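Local coordinates for protein PRO-PRO endopeptidase (Paenibacillus alvei, PDB 6FPC) that cleaves peptide bonds between two proline residues as a secreted, zinc-dependent endoprotease, recognising a PLP-PVP motif in a cell surface protein, at residues K9-P14 with A25-L30; G16-S21 with V92-S97; E31-S36 with H111-A116; K47-Q52 with T56-L61. All blocks are in the same frame, centred on the assembly; numbering follows the deposited sequence.

Contact 1: residues K9-P14 with A25-L30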
loop_
_atom_site.group_PDB
_atom_site.type_symbol
_atom_site.label_atom_id
_atom_site.label_comp_id
_atom_site.label_asym_id
_atom_site.label_seq_id
_atom_site.Cartn_x
_atom_site.Cartn_y
_atom_site.Cartn_z
ATOM N N LYS A 9 12.661 -1.650 -13.615
ATOM C CA LYS A 9 12.998 -0.225 -13.577
ATOM C C LYS A 9 12.195 0.548 -12.508
ATOM O O LYS A 9 12.724 1.501 -11.933
ATOM C CB LYS A 9 12.913 0.442 -14.957
ATOM C CG LYS A 9 11.565 0.384 -15.642
ATOM C CD LYS A 9 11.667 1.016 -17.023
ATOM C CE LYS A 9 10.299 1.178 -17.618
ATOM N NZ LYS A 9 10.356 1.629 -19.032
ATOM N N LEU A 10 10.945 0.125 -12.231
ATOM C CA LEU A 10 10.051 0.736 -11.240
ATOM C C LEU A 10 10.507 0.440 -9.795
ATOM O O LEU A 10 10.444 1.329 -8.931
ATOM C CB LEU A 10 8.603 0.257 -11.474
ATOM C CG LEU A 10 7.479 0.797 -10.577
ATOM C CD1 LEU A 10 7.205 2.279 -10.837
ATOM C CD2 LEU A 10 6.186 0.059 -10.826
ATOM N N VAL A 11 10.951 -0.812 -9.534
ATOM C CA VAL A 11 11.427 -1.209 -8.204
ATOM C C VAL A 11 12.897 -0.851 -8.077
ATOM O O VAL A 11 13.706 -1.310 -8.883
ATOM C CB VAL A 11 11.144 -2.699 -7.853
ATOM C CG1 VAL A 11 11.816 -3.106 -6.529
ATOM C CG2 VAL A 11 9.643 -2.961 -7.803
ATOM N N VAL A 12 13.231 -0.009 -7.096
ATOM C CA VAL A 12 14.611 0.396 -6.857
ATOM C C VAL A 12 15.122 -0.322 -5.593
ATOM O O VAL A 12 14.605 -0.093 -4.504
ATOM C CB VAL A 12 14.795 1.939 -6.825
ATOM C CG1 VAL A 12 16.253 2.320 -6.555
ATOM C CG2 VAL A 12 14.327 2.571 -8.144
ATOM N N LEU A 13 16.084 -1.231 -5.769
ATOM C CA LEU A 13 16.678 -2.000 -4.672
ATOM C C LEU A 13 17.829 -1.181 -4.068
ATOM O O LEU A 13 18.341 -0.297 -4.763
ATOM C CB LEU A 13 17.160 -3.394 -5.165
ATOM C CG LEU A 13 16.067 -4.337 -5.718
ATOM C CD1 LEU A 13 16.651 -5.599 -6.237
ATOM C CD2 LEU A 13 15.000 -4.660 -4.673
ATOM N N PRO A 14 18.236 -1.406 -2.790
ATOM C CA PRO A 14 19.318 -0.581 -2.215
ATOM C C PRO A 14 20.665 -0.755 -2.918
ATOM O O PRO A 14 21.004 -1.863 -3.359
ATOM C CB PRO A 14 19.395 -1.053 -0.756
ATOM C CG PRO A 14 18.082 -1.709 -0.483
ATOM C CD PRO A 14 17.703 -2.355 -1.785
ATOM N N ALA A 25 11.202 -11.748 -3.058
ATOM C CA ALA A 25 9.848 -12.175 -2.685
ATOM C C ALA A 25 8.857 -10.990 -2.738
ATOM O O ALA A 25 7.738 -11.146 -3.235
ATOM C CB ALA A 25 9.859 -12.791 -1.290
ATOM N N MET A 26 9.292 -9.810 -2.282
ATOM C CA MET A 26 8.467 -8.591 -2.312
ATOM C C MET A 26 8.238 -8.178 -3.760
ATOM O O MET A 26 7.108 -7.834 -4.133
ATOM C CB MET A 26 9.143 -7.435 -1.545
ATOM C CG MET A 26 9.330 -7.712 -0.068
ATOM S SD MET A 26 10.388 -6.474 0.709
ATOM C CE MET A 26 9.178 -5.183 0.970
ATOM N N LYS A 27 9.318 -8.209 -4.581
ATOM C CA LYS A 27 9.276 -7.831 -5.997
ATOM C C LYS A 27 8.283 -8.739 -6.730
ATOM O O LYS A 27 7.465 -8.247 -7.508
ATOM C CB LYS A 27 10.690 -7.898 -6.623
ATOM C CG LYS A 27 10.865 -7.007 -7.836
ATOM C CD LYS A 27 12.199 -7.262 -8.539
ATOM C CE LYS A 27 12.185 -6.813 -9.987
ATOM N NZ LYS A 27 13.535 -6.913 -10.628
ATOM N N GLN A 28 8.306 -10.047 -6.408
ATOM C CA GLN A 28 7.398 -11.049 -6.966
ATOM C C GLN A 28 5.938 -10.758 -6.591
ATOM O O GLN A 28 5.069 -10.886 -7.451
ATOM C CB GLN A 28 7.802 -12.468 -6.537
ATOM C CG GLN A 28 7.180 -13.548 -7.405
ATOM N N ARG A 29 5.670 -10.329 -5.333
ATOM C CA ARG A 29 4.301 -10.003 -4.902
ATOM C C ARG A 29 3.775 -8.745 -5.596
ATOM O O ARG A 29 2.572 -8.655 -5.856
ATOM C CB ARG A 29 4.191 -9.907 -3.377
ATOM C CG ARG A 29 4.382 -11.291 -2.706
ATOM C CD ARG A 29 4.067 -11.261 -1.223
ATOM N NE ARG A 29 5.067 -10.487 -0.489
ATOM C CZ ARG A 29 6.128 -11.012 0.108
ATOM N NH1 ARG A 29 6.344 -12.324 0.069
ATOM N NH2 ARG A 29 6.979 -10.236 0.753
ATOM N N LEU A 30 4.672 -7.814 -5.974
ATOM C CA LEU A 30 4.245 -6.615 -6.698
ATOM C C LEU A 30 3.747 -6.933 -8.115
ATOM O O LEU A 30 3.008 -6.137 -8.689
ATOM C CB LEU A 30 5.329 -5.528 -6.696
ATOM C CG LEU A 30 5.549 -4.856 -5.328
ATOM C CD1 LEU A 30 6.881 -4.107 -5.300
ATOM C CD2 LEU A 30 4.354 -3.928 -4.941
HETATM O O HOH W 1 14.170 -4.403 -9.380
#

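Contact 2: residues G16-S21 with V92-S97. With CD (cadmium ion), chain G.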
loop_
_atom_site.group_PDB
_atom_site.type_symbol
_atom_site.label_atom_id
_atom_site.label_comp_id
_atom_site.label_asym_id
_atom_site.label_seq_id
_atom_site.Cartn_x
_atom_site.Cartn_y
_atom_site.Cartn_z
ATOM N N GLY A 16 23.454 -0.300 -1.409
ATOM C CA GLY A 16 24.233 -0.968 -0.374
ATOM C C GLY A 16 23.819 -2.422 -0.256
ATOM O O GLY A 16 23.267 -2.990 -1.201
ATOM N N GLU A 17 24.087 -3.047 0.894
ATOM C CA GLU A 17 23.744 -4.457 1.091
ATOM C C GLU A 17 22.285 -4.646 1.521
ATOM O O GLU A 17 21.748 -3.820 2.266
ATOM C CB GLU A 17 24.718 -5.119 2.069
ATOM C CG GLU A 17 24.863 -6.622 1.880
ATOM C CD GLU A 17 25.279 -7.064 0.492
ATOM O OE1 GLU A 17 24.400 -7.541 -0.261
ATOM O OE2 GLU A 17 26.474 -6.912 0.146
ATOM N N TYR A 18 21.626 -5.705 1.005
ATOM C CA TYR A 18 20.216 -5.988 1.322
ATOM C C TYR A 18 19.900 -7.478 1.311
ATOM O O TYR A 18 20.593 -8.251 0.647
ATOM C CB TYR A 18 19.250 -5.203 0.395
ATOM C CG TYR A 18 19.324 -5.605 -1.066
ATOM C CD1 TYR A 18 18.461 -6.562 -1.589
ATOM C CD2 TYR A 18 20.239 -5.009 -1.929
ATOM C CE1 TYR A 18 18.551 -6.966 -2.920
ATOM C CE2 TYR A 18 20.321 -5.387 -3.270
ATOM C CZ TYR A 18 19.474 -6.367 -3.761
ATOM O OH TYR A 18 19.533 -6.739 -5.083
ATOM N N ASN A 19 18.828 -7.873 2.027
ATOM C CA ASN A 19 18.337 -9.263 2.107
ATOM C C ASN A 19 17.821 -9.653 0.709
ATOM O O ASN A 19 16.688 -9.320 0.352
ATOM C CB ASN A 19 17.206 -9.373 3.158
ATOM C CG ASN A 19 16.748 -10.794 3.437
ATOM O OD1 ASN A 19 16.712 -11.661 2.561
ATOM N ND2 ASN A 19 16.343 -11.055 4.671
ATOM N N HIS A 20 18.656 -10.373 -0.058
ATOM C CA HIS A 20 18.360 -10.753 -1.444
ATOM C C HIS A 20 17.049 -11.495 -1.626
ATOM O O HIS A 20 16.224 -11.065 -2.438
ATOM C CB HIS A 20 19.516 -11.551 -2.094
ATOM C CG HIS A 20 20.750 -10.743 -2.365
ATOM N ND1 HIS A 20 21.908 -11.334 -2.823
ATOM C CD2 HIS A 20 20.964 -9.411 -2.245
ATOM C CE1 HIS A 20 22.795 -10.361 -2.933
ATOM N NE2 HIS A 20 22.273 -9.187 -2.592
ATOM N N SER A 21 16.845 -12.584 -0.869
ATOM C CA SER A 21 15.661 -13.414 -1.051
ATOM C C SER A 21 14.374 -12.724 -0.627
ATOM O O SER A 21 13.358 -12.923 -1.288
ATOM C CB SER A 21 15.826 -14.777 -0.390
ATOM O OG SER A 21 15.847 -14.660 1.018
ATOM N N VAL A 92 9.177 0.958 1.160
ATOM C CA VAL A 92 8.741 -0.196 1.980
ATOM C C VAL A 92 9.978 -0.924 2.529
ATOM O O VAL A 92 10.869 -1.297 1.773
ATOM C CB VAL A 92 7.821 -1.161 1.156
ATOM C CG1 VAL A 92 7.390 -2.381 1.986
ATOM C CG2 VAL A 92 6.584 -0.445 0.615
ATOM N N ARG A 93 10.018 -1.156 3.834
ATOM C CA ARG A 93 11.149 -1.819 4.456
ATOM C C ARG A 93 11.136 -3.334 4.174
ATOM O O ARG A 93 10.124 -4.007 4.396
ATOM C CB ARG A 93 11.159 -1.525 5.969
ATOM C CG ARG A 93 12.483 -1.851 6.580
ATOM C CD ARG A 93 12.596 -1.487 8.032
ATOM N NE ARG A 93 13.927 -1.881 8.497
ATOM C CZ ARG A 93 14.494 -1.451 9.619
ATOM N NH1 ARG A 93 13.852 -0.607 10.414
ATOM N NH2 ARG A 93 15.712 -1.858 9.951
ATOM N N ILE A 94 12.278 -3.855 3.713
ATOM C CA ILE A 94 12.493 -5.273 3.382
ATOM C C ILE A 94 12.317 -6.118 4.631
ATOM O O ILE A 94 13.019 -5.873 5.612
ATOM C CB ILE A 94 13.901 -5.498 2.744
ATOM C CG1 ILE A 94 14.010 -4.789 1.377
ATOM C CG2 ILE A 94 14.209 -6.998 2.617
ATOM C CD1 ILE A 94 15.414 -4.549 0.892
ATOM N N GLY A 95 11.426 -7.115 4.567
ATOM C CA GLY A 95 11.128 -8.018 5.686
ATOM C C GLY A 95 9.896 -7.648 6.489
ATOM O O GLY A 95 9.483 -8.395 7.391
ATOM N N TYR A 96 9.282 -6.509 6.162
ATOM C CA TYR A 96 8.132 -5.994 6.917
ATOM C C TYR A 96 6.797 -6.121 6.196
ATOM O O TYR A 96 5.840 -5.440 6.576
ATOM C CB TYR A 96 8.403 -4.539 7.325
ATOM C CG TYR A 96 9.474 -4.374 8.380
ATOM C CD1 TYR A 96 10.796 -4.738 8.126
ATOM C CD2 TYR A 96 9.182 -3.807 9.610
ATOM C CE1 TYR A 96 11.781 -4.616 9.103
ATOM C CE2 TYR A 96 10.166 -3.646 10.583
ATOM C CZ TYR A 96 11.467 -4.039 10.320
ATOM O OH TYR A 96 12.446 -3.863 11.274
ATOM N N SER A 97 6.724 -6.986 5.164
ATOM C CA SER A 97 5.507 -7.151 4.351
ATOM C C SER A 97 4.275 -7.621 5.132
ATOM O O SER A 97 3.187 -7.089 4.920
ATOM C CB SER A 97 5.752 -8.124 3.200
ATOM O OG SER A 97 6.781 -7.654 2.351
HETATM CD CD CD G . 22.019 -13.588 -3.659
HETATM O O HOH W 2 24.505 -13.368 -2.738
HETATM O O HOH W 3 20.046 -14.107 -4.916
#

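Contact 3: residues E31-S36 with H111-A116. With CD (cadmium ion), chain F.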
loop_
_atom_site.group_PDB
_atom_site.type_symbol
_atom_site.label_atom_id
_atom_site.label_comp_id
_atom_site.label_asym_id
_atom_site.label_seq_id
_atom_site.Cartn_x
_atom_site.Cartn_y
_atom_site.Cartn_z
ATOM N N GLU A 31 4.102 -8.131 -8.643
ATOM C CA GLU A 31 3.633 -8.629 -9.946
ATOM C C GLU A 31 2.124 -8.916 -9.937
ATOM O O GLU A 31 1.522 -8.977 -11.001
ATOM C CB GLU A 31 4.431 -9.855 -10.410
ATOM C CG GLU A 31 5.777 -9.520 -11.033
ATOM C CD GLU A 31 5.841 -8.758 -12.356
ATOM O OE1 GLU A 31 6.965 -8.618 -12.888
ATOM O OE2 GLU A 31 4.791 -8.292 -12.856
ATOM N N LYS A 32 1.492 -9.003 -8.740
ATOM C CA LYS A 32 0.033 -9.195 -8.626
ATOM C C LYS A 32 -0.706 -7.930 -9.108
ATOM O O LYS A 32 -1.890 -7.995 -9.435
ATOM C CB LYS A 32 -0.382 -9.537 -7.163
ATOM C CG LYS A 32 0.184 -10.849 -6.601
ATOM C CD LYS A 32 -0.457 -12.101 -7.212
ATOM C CE LYS A 32 0.026 -13.373 -6.559
ATOM N N ILE A 33 -0.015 -6.773 -9.119
ATOM C CA ILE A 33 -0.597 -5.512 -9.583
ATOM C C ILE A 33 -0.553 -5.552 -11.133
ATOM O O ILE A 33 0.501 -5.903 -11.687
ATOM C CB ILE A 33 0.155 -4.285 -8.995
ATOM C CG1 ILE A 33 0.117 -4.291 -7.436
ATOM C CG2 ILE A 33 -0.396 -2.966 -9.585
ATOM C CD1 ILE A 33 0.976 -3.289 -6.758
ATOM N N PRO A 34 -1.678 -5.264 -11.849
ATOM C CA PRO A 34 -1.650 -5.319 -13.327
ATOM C C PRO A 34 -0.536 -4.479 -13.955
ATOM O O PRO A 34 -0.279 -3.374 -13.502
ATOM C CB PRO A 34 -3.043 -4.812 -13.727
ATOM C CG PRO A 34 -3.901 -5.110 -12.570
ATOM C CD PRO A 34 -3.022 -4.888 -11.361
ATOM N N THR A 35 0.147 -5.026 -14.967
ATOM C CA THR A 35 1.262 -4.378 -15.684
ATOM C C THR A 35 0.921 -2.952 -16.190
ATOM O O THR A 35 1.761 -2.052 -16.038
ATOM C CB THR A 35 1.764 -5.310 -16.801
ATOM O OG1 THR A 35 2.228 -6.512 -16.184
ATOM C CG2 THR A 35 2.886 -4.699 -17.644
ATOM N N SER A 36 -0.289 -2.750 -16.768
ATOM C CA SER A 36 -0.762 -1.445 -17.257
ATOM C C SER A 36 -0.743 -0.366 -16.169
ATOM O O SER A 36 -0.356 0.772 -16.437
ATOM C CB SER A 36 -2.160 -1.558 -17.856
ATOM O OG SER A 36 -3.017 -2.292 -17.000
ATOM N N HIS A 111 -0.255 -2.617 -0.459
ATOM C CA HIS A 111 -1.050 -1.569 0.202
ATOM C C HIS A 111 -0.502 -0.163 -0.125
ATOM O O HIS A 111 -1.239 0.700 -0.614
ATOM C CB HIS A 111 -1.083 -1.795 1.733
ATOM C CG HIS A 111 -1.843 -0.734 2.474
ATOM N ND1 HIS A 111 -3.165 -0.907 2.821
ATOM C CD2 HIS A 111 -1.440 0.488 2.891
ATOM C CE1 HIS A 111 -3.519 0.191 3.471
ATOM N NE2 HIS A 111 -2.513 1.057 3.542
ATOM N N GLU A 112 0.794 0.053 0.124
ATOM C CA GLU A 112 1.417 1.361 -0.114
ATOM C C GLU A 112 1.471 1.718 -1.600
ATOM O O GLU A 112 1.233 2.874 -1.937
ATOM C CB GLU A 112 2.790 1.471 0.574
ATOM C CG GLU A 112 2.686 1.444 2.108
ATOM C CD GLU A 112 1.923 2.605 2.741
ATOM O OE1 GLU A 112 1.421 2.429 3.873
ATOM O OE2 GLU A 112 1.820 3.686 2.109
ATOM N N THR A 113 1.700 0.740 -2.484
ATOM C CA THR A 113 1.714 1.020 -3.921
ATOM C C THR A 113 0.323 1.455 -4.384
ATOM O O THR A 113 0.214 2.368 -5.190
ATOM C CB THR A 113 2.273 -0.170 -4.732
ATOM O OG1 THR A 113 3.580 -0.468 -4.252
ATOM C CG2 THR A 113 2.366 0.130 -6.246
ATOM N N LEU A 114 -0.738 0.840 -3.848
ATOM C CA LEU A 114 -2.115 1.140 -4.258
ATOM C C LEU A 114 -2.536 2.561 -3.883
ATOM O O LEU A 114 -3.358 3.140 -4.590
ATOM C CB LEU A 114 -3.102 0.052 -3.761
ATOM C CG LEU A 114 -3.459 -1.069 -4.783
ATOM C CD1 LEU A 114 -4.329 -0.545 -5.909
ATOM C CD2 LEU A 114 -2.244 -1.723 -5.401
ATOM N N HIS A 115 -1.907 3.169 -2.833
ATOM C CA HIS A 115 -2.146 4.576 -2.526
ATOM C C HIS A 115 -1.643 5.440 -3.704
ATOM O O HIS A 115 -2.364 6.341 -4.141
ATOM C CB HIS A 115 -1.465 5.025 -1.217
ATOM C CG HIS A 115 -2.210 4.652 0.039
ATOM N ND1 HIS A 115 -3.527 5.036 0.243
ATOM C CD2 HIS A 115 -1.758 4.021 1.148
ATOM C CE1 HIS A 115 -3.848 4.595 1.451
ATOM N NE2 HIS A 115 -2.818 3.977 2.038
ATOM N N ALA A 116 -0.419 5.161 -4.218
ATOM C CA ALA A 116 0.146 5.913 -5.357
ATOM C C ALA A 116 -0.712 5.724 -6.611
ATOM O O ALA A 116 -0.934 6.684 -7.335
ATOM C CB ALA A 116 1.587 5.487 -5.614
HETATM CD CD CD F . -2.595 3.191 4.095
HETATM O O HOH W 4 -0.880 4.042 4.829
#

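Contact 4: residues K47-Q52 with T56-L61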
loop_
_atom_site.group_PDB
_atom_site.type_symbol
_atom_site.label_atom_id
_atom_site.label_comp_id
_atom_site.label_asym_id
_atom_site.label_seq_id
_atom_site.Cartn_x
_atom_site.Cartn_y
_atom_site.Cartn_z
ATOM N N LYS A 47 8.656 5.680 -8.014
ATOM C CA LYS A 47 9.632 4.624 -7.787
ATOM C C LYS A 47 9.183 3.856 -6.555
ATOM O O LYS A 47 8.675 4.451 -5.607
ATOM C CB LYS A 47 11.079 5.159 -7.626
ATOM C CG LYS A 47 11.742 5.650 -8.938
ATOM C CD LYS A 47 11.864 4.582 -10.044
ATOM C CE LYS A 47 12.817 4.981 -11.165
ATOM N NZ LYS A 47 12.474 6.304 -11.772
ATOM N N ILE A 48 9.287 2.540 -6.603
ATOM C CA ILE A 48 8.975 1.684 -5.456
ATOM C C ILE A 48 10.328 1.294 -4.883
ATOM O O ILE A 48 11.036 0.455 -5.447
ATOM C CB ILE A 48 8.098 0.453 -5.785
ATOM C CG1 ILE A 48 6.750 0.849 -6.402
ATOM C CG2 ILE A 48 7.933 -0.450 -4.531
ATOM C CD1 ILE A 48 6.062 -0.313 -7.128
ATOM N N LYS A 49 10.702 1.938 -3.783
ATOM C CA LYS A 49 11.992 1.690 -3.149
ATOM C C LYS A 49 11.864 0.705 -1.989
ATOM O O LYS A 49 11.167 0.986 -1.011
ATOM C CB LYS A 49 12.631 3.014 -2.688
ATOM C CG LYS A 49 13.024 3.909 -3.856
ATOM C CD LYS A 49 13.806 5.127 -3.424
ATOM C CE LYS A 49 14.089 6.029 -4.609
ATOM N NZ LYS A 49 14.819 7.250 -4.202
ATOM N N LEU A 50 12.525 -0.453 -2.113
ATOM C CA LEU A 50 12.543 -1.462 -1.049
ATOM C C LEU A 50 13.806 -1.164 -0.275
ATOM O O LEU A 50 14.889 -1.096 -0.860
ATOM C CB LEU A 50 12.551 -2.887 -1.632
ATOM C CG LEU A 50 11.440 -3.229 -2.637
ATOM C CD1 LEU A 50 11.553 -4.657 -3.091
ATOM C CD2 LEU A 50 10.034 -2.886 -2.101
ATOM N N THR A 51 13.659 -0.861 1.013
ATOM C CA THR A 51 14.778 -0.409 1.836
ATOM C C THR A 51 15.262 -1.453 2.819
ATOM O O THR A 51 14.455 -2.173 3.396
ATOM C CB THR A 51 14.402 0.917 2.541
ATOM O OG1 THR A 51 13.460 0.669 3.597
ATOM C CG2 THR A 51 13.802 1.952 1.573
ATOM N N GLN A 52 16.582 -1.529 3.032
ATOM C CA GLN A 52 17.098 -2.477 4.008
ATOM C C GLN A 52 16.983 -1.909 5.425
ATOM O O GLN A 52 16.730 -2.663 6.349
ATOM C CB GLN A 52 18.516 -2.981 3.674
ATOM C CG GLN A 52 18.974 -4.146 4.564
ATOM C CD GLN A 52 18.126 -5.405 4.507
ATOM O OE1 GLN A 52 17.618 -5.825 3.456
ATOM N NE2 GLN A 52 17.964 -6.050 5.647
ATOM N N THR A 56 13.182 6.149 6.683
ATOM C CA THR A 56 13.695 7.490 6.904
ATOM C C THR A 56 15.194 7.571 6.572
ATOM O O THR A 56 15.675 8.674 6.417
ATOM C CB THR A 56 13.336 8.039 8.286
ATOM O OG1 THR A 56 13.670 7.086 9.298
ATOM C CG2 THR A 56 11.835 8.480 8.397
ATOM N N ASN A 57 15.903 6.419 6.382
ATOM C CA ASN A 57 17.315 6.408 5.966
ATOM C C ASN A 57 17.430 6.793 4.500
ATOM O O ASN A 57 18.529 7.142 4.071
ATOM C CB ASN A 57 18.003 5.050 6.216
ATOM C CG ASN A 57 18.246 4.696 7.664
ATOM O OD1 ASN A 57 18.208 5.538 8.570
ATOM N ND2 ASN A 57 18.523 3.425 7.904
ATOM N N GLU A 58 16.310 6.741 3.730
ATOM C CA GLU A 58 16.318 7.157 2.325
ATOM C C GLU A 58 16.493 8.668 2.281
ATOM O O GLU A 58 15.757 9.361 2.999
ATOM C CB GLU A 58 15.026 6.775 1.583
ATOM C CG GLU A 58 14.916 5.304 1.241
ATOM C CD GLU A 58 16.046 4.762 0.387
ATOM O OE1 GLU A 58 16.320 5.347 -0.687
ATOM O OE2 GLU A 58 16.667 3.757 0.803
ATOM N N PRO A 59 17.462 9.178 1.477
ATOM C CA PRO A 59 17.715 10.634 1.434
ATOM C C PRO A 59 16.477 11.518 1.310
ATOM O O PRO A 59 16.345 12.506 2.042
ATOM C CB PRO A 59 18.657 10.788 0.229
ATOM C CG PRO A 59 19.446 9.516 0.232
ATOM C CD PRO A 59 18.434 8.451 0.628
ATOM N N GLU A 60 15.556 11.143 0.430
ATOM C CA GLU A 60 14.339 11.922 0.225
ATOM C C GLU A 60 13.327 11.817 1.377
ATOM O O GLU A 60 12.376 12.592 1.390
ATOM C CB GLU A 60 13.690 11.594 -1.115
ATOM C CG GLU A 60 13.109 10.197 -1.225
ATOM C CD GLU A 60 12.456 9.962 -2.568
ATOM O OE1 GLU A 60 11.568 10.763 -2.945
ATOM O OE2 GLU A 60 12.842 8.988 -3.252
ATOM N N LEU A 61 13.512 10.868 2.326
ATOM C CA LEU A 61 12.596 10.740 3.479
ATOM C C LEU A 61 13.260 11.114 4.793
ATOM O O LEU A 61 12.588 11.102 5.829
ATOM C CB LEU A 61 11.952 9.332 3.570
ATOM C CG LEU A 61 11.055 8.904 2.392
ATOM C CD1 LEU A 61 10.548 7.484 2.594
ATOM C CD2 LEU A 61 9.878 9.853 2.192
#

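Contact 1: residues K9-P14 with A25-L30
V11 meets K27 and L30 where an edge strand packs against a helix. Strand 11-12 is an outermost strand of the mixed sheet. Helix 20-30 starts the connection that leads on to the parallel neighbouring strand 47-51, a beta-alpha-beta crossover that also takes in helix 35-43. V11 is the first residue to leave helical geometry after helix 7-10, and its side chain points at helix 20-30.

At the start of the helical segment, A25 O accepts from R29 N at 3.1 Å and also lies over the centre of the R29 guanidinium, 3.6 Å above the plane. M26 packs on S97 and E109, and on L50 of the sheet.

K27 comes next and reaches V11 in two ways. Its CG lies 4.2 Å from V11 CG1, a loose touch along the aliphatic chain. The chain then runs on extended, which carries NZ past V11 to D8 and water 1. NZ forms a salt bridge with D8 and donates to water 1 at 2.9 Å. The same water donates to V11 O at 3.2 Å, so the lysine and the strand backbone share one bridging water.

R29 NE forms a salt bridge with E109. L30 closes the account on the buried side, where it also packs on T113 of helix 108-121. In V11, CG1 stands opposite the backbone N (chi1 173°). This leaves CG2 as the branch that meets the leucine, with V11 CG2 3.9 Å from L30 CD1.

Contact 2: residues G16-S21 with V92-S97
I94 alone carries its side of this contact, and it splits its two branches between consecutive residues. I94 CD1 lies 3.9 Å from Y18 CB. I94 CG2 lies 3.9 Å from N19 CB. The torsions of I94 make the fork: chi1 of -65° sets CG1 opposite the carbonyl carbon, and the extended chi2 (161°) carries CD1 on to the tyrosine, leaving CG2 for the asparagine. CD1 approaches the Y18 ring obliquely.

I94 sits in a type II beta turn from R93 to Y96, closed by Y96 N to R93 O at 3.2 Å. G95 takes the third position with positive phi (98°), where a side chain would be jammed against the preceding carbonyl. Within the turn, Y96 OH lies over the centre of the R93 guanidinium.

N19 is the N-cap of helix 20-30, and its OD1 accepts from E22 N. H20 follows. Its CD2 hangs 3.5 Å above one face of the Y18 ring, towards the rim, while Y18 CD1 lies in the imidazole plane at its edge. H20 ND1 binds a cadmium ion at 2.4 Å, and waters 2 and 3 bind the same ion. This site is far from the catalytic metal.

The contact thus joins the start of helix 20-30 to the turn that follows strand 89-93. I94 also packs on L50 of strand 47-51 and on E22 of the helix, and Y18 rests on A23.

Contact 3: residues E31-S36 with H111-A116
I33 packs on T113 and L114, the two residues between E112 and H115 in the HExxH motif of this zinc peptidase. The motif lies on helix 108-121. I33 belongs to the link between helices 20-30 and 35-43, and it meets the side of the motif helix turned away from the metal.

The apolar contact is led by one methyl group, I33 CD1, with CG1 behind it also near L114 CD2. I33 has CG1 opposite the carbonyl carbon (chi1 -59°) and continues extended, so CD1 leads. I33 CD1 lies 3.7 Å from T113 CG2, and 3.8 Å from L114 CD2. The isoleucine crosses the threonine obliquely but slides past the leucine in the opposite direction. All three residues are buried. L38 and L41 of helix 35-43 and F157 and A161 of helix 153-166 extend the same core.

Hydrogen bonds fix the polar groups around it. T113 OG1 bonds to the backbone O of E109, while CG2, with CB behind it, meets the isoleucine. H111 ND1 bonds to E159, a second-shell partner that holds the imidazole in place.

Metal bonds occupy the other side of the helix. H111 NE2 and H115 NE2 both bind the catalytic zinc, with E155 and Y148 as further ligands. A cadmium ion is also present at this site, 2.2 Å from H111 NE2 and 2.2 Å from H115 NE2. E112, predicted to be the proton acceptor, bends back at chi2 (-63°). Water 4 on the cadmium donates to E112 OE1 at 3.0 Å.

Contact 4: residues K47-Q52 with T56-L61
Strand 47-51, an inner strand of the mixed sheet, sends K49 and T51 from one face towards E58 and E60 of the loop that follows it. The two strand residues alternate with I48 and L50, which face the helices on the other side. The chain turns back after only a few residues, so the loop lies over the strand it has just left.

T51 and E58 make the inner part of the contact. The methyl T51 CG2 lies 3.5 Å from E58 CG, and it is equally near E58 OE2. The two side chains meet at a slant, with E58 CG and OE2 against the methyl. T51 OG1 is used elsewhere, in a hydrogen bond to G53 O. E58 is bent at chi2 (-58°), which brings OE1 across the K49 chain. E58 OE1 reaches K49 CD at 3.7 Å. It stays 4.3 Å from K49 NZ, where the opposite charges may still attract, though beyond a salt bridge.

K49 and E60 form the outer part. They also touch V89, the last residue of the 86-89 region that is crucial for substrate specificity. K49 is extended beyond CG and passes E58 to meet E60, which comes from the opposite direction. E60 is extended too, after a first turn at chi1 68°. The salt bridge is direct: K49 NZ donates to E60 OE2 at 2.8 Å, nearly along the C-O axis.

In the fold
The sheet joins contacts 1, 2 and 4. Strand 47-51 of contact 4 bonds to V12 on one flank (V12 N to I48 O, 2.8 Å) and to I94, just past strand 89-93, on the other (I94 N to T51 O, 2.8 Å). A hydrogen bond from the backbone N of N19 to the side-chain OE1 of Q52, also 2.8 Å, ties contact 2 to contact 4 again. Helix 20-30 serves contacts 1 and 2, at its end and its start. Contact 1 meets contact 3 where L30 CD2 lies 3.6 Å from T113 OG1. Contact 3 holds the catalytic metal site. The side chain of E112 is about 8 Å from that of L30 and about 10 Å from that of K49.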